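Local coordinates for protein predicted metal-dependent hydrolase of the TIM-barrel fold (PDB 2QPX) that is probably a zinc-dependent hydrolase of the amidohydrolase type, holding two zinc ions at the mouth of a TIM barrel, at residues S317-S320 with E324-G327. Numbering follows the deposited sequence.
Sequences SDAS and EMYG. With ZN (zinc ion), chain B.
The methyl of Ala319 sits squarely on the ring of Tyr326, with CB 3.4 Å from the ring centroid and 14° off its normal, a close CH-pi contact. It pins the loop after strand 313-314 of the TIM barrel, which carries the zinc ligand Asp318, onto the start of helix 323-342. Selenomethionine Met325 closes in beside the tyrosine: CG, anti to the backbone N (chi1 -176°), meets Ala319 CB at 3.6 Å, and the extended chain carries SE on past Ser320 N and CE to Asp318 O. The methyl is thus wedged between an aromatic face and the selenoether side chain of Met325, and no hydrogen bond crosses between the segments. Within the loop, Ser317 OG accepts from Ala319 N at 2.9 Å, forming an ST turn; this hydroxyl is also hydrogen-bonded to Asp16 OD2 and approaches the tyrosine ring obliquely. Tyr326 OH is hydrogen-bonded to the backbone O of His20, whose NE2 binds zinc, so the hydroxyl ties the helix to a metal ligand's backbone. A leucine in place of Tyr326 would probably leave the His20 carbonyl without this partner and the Ala319 methyl without its flat seat. The Asp318 side chain leaves the backbone away from the helix: OD1 binds zinc at 2.1 Å beside His18 and His20, while OD2 accepts a 2.7 Å hydrogen bond from the zinc-bound water.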
loop_
_atom_site.group_PDB
_atom_site.type_symbol
_atom_site.label_atom_id
_atom_site.label_comp_id
_atom_site.label_asym_id
_atom_site.label_seq_id
_atom_site.Cartn_x
_atom_site.Cartn_y
_atom_site.Cartn_z
ATOM N N SER A 317 12.742 -18.884 -1.897
ATOM C CA SER A 317 11.714 -19.421 -0.997
ATOM C C SER A 317 11.716 -18.823 0.406
ATOM O O SER A 317 10.672 -18.720 1.053
ATOM C CB SER A 317 11.878 -20.952 -0.869
ATOM O OG SER A 317 13.083 -21.279 -0.191
ATOM N N ASP A 318 12.887 -18.434 0.898
ATOM C CA ASP A 318 13.062 -18.153 2.323
ATOM C C ASP A 318 12.659 -19.347 3.204
ATOM O O ASP A 318 12.355 -19.173 4.398
ATOM C CB ASP A 318 12.333 -16.855 2.806
ATOM C CG ASP A 318 12.910 -16.342 4.106
ATOM O OD1 ASP A 318 14.113 -16.507 4.326
ATOM O OD2 ASP A 318 12.202 -15.737 4.931
ATOM N N ALA A 319 12.690 -20.550 2.633
ATOM C CA ALA A 319 12.185 -21.707 3.325
ATOM C C ALA A 319 13.210 -22.268 4.319
ATOM O O ALA A 319 14.424 -22.208 4.085
ATOM C CB ALA A 319 11.788 -22.803 2.307
ATOM N N SER A 320 12.701 -22.829 5.421
ATOM C CA SER A 320 13.496 -23.607 6.358
ATOM C C SER A 320 12.764 -24.865 6.687
ATOM O O SER A 320 11.581 -25.029 6.369
ATOM C CB SER A 320 13.782 -22.878 7.685
ATOM O OG SER A 320 12.699 -22.873 8.578
ATOM N N GLU A 324 8.362 -29.139 2.343
ATOM C CA GLU A 324 7.064 -28.535 1.976
ATOM C C GLU A 324 7.129 -27.019 1.849
ATOM O O GLU A 324 6.413 -26.443 1.025
ATOM C CB GLU A 324 5.970 -28.872 2.988
ATOM C CG GLU A 324 5.571 -30.324 3.039
ATOM C CD GLU A 324 6.409 -31.210 3.971
ATOM O OE1 GLU A 324 7.532 -30.858 4.357
ATOM O OE2 GLU A 324 5.953 -32.347 4.240
HETATM N N MSE A 325 7.921 -26.367 2.696
HETATM C CA MSE A 325 7.962 -24.924 2.650
HETATM C C MSE A 325 8.690 -24.485 1.386
HETATM O O MSE A 325 8.327 -23.480 0.778
HETATM C CB MSE A 325 8.612 -24.347 3.901
HETATM C CG MSE A 325 8.612 -22.812 3.989
HETATM SE SE MSE A 325 9.146 -22.183 5.719
HETATM C CE MSE A 325 9.036 -20.247 5.359
ATOM N N TYR A 326 9.755 -25.218 1.007
ATOM C CA TYR A 326 10.396 -24.961 -0.260
ATOM C C TYR A 326 9.435 -25.193 -1.444
ATOM O O TYR A 326 9.333 -24.357 -2.385
ATOM C CB TYR A 326 11.601 -25.895 -0.432
ATOM C CG TYR A 326 12.861 -25.466 0.335
ATOM C CD1 TYR A 326 13.094 -25.848 1.642
ATOM C CD2 TYR A 326 13.808 -24.638 -0.281
ATOM C CE1 TYR A 326 14.238 -25.442 2.303
ATOM C CE2 TYR A 326 14.966 -24.241 0.367
ATOM C CZ TYR A 326 15.178 -24.659 1.645
ATOM O OH TYR A 326 16.340 -24.252 2.244
ATOM N N GLY A 327 8.766 -26.342 -1.426
ATOM C CA GLY A 327 7.837 -26.689 -2.499
ATOM C C GLY A 327 6.711 -25.692 -2.673
ATOM O O GLY A 327 6.348 -25.361 -3.815
HETATM ZN ZN ZN B . 15.621 -15.660 5.504
HETATM O O HOH W 1 14.072 -14.766 6.549
#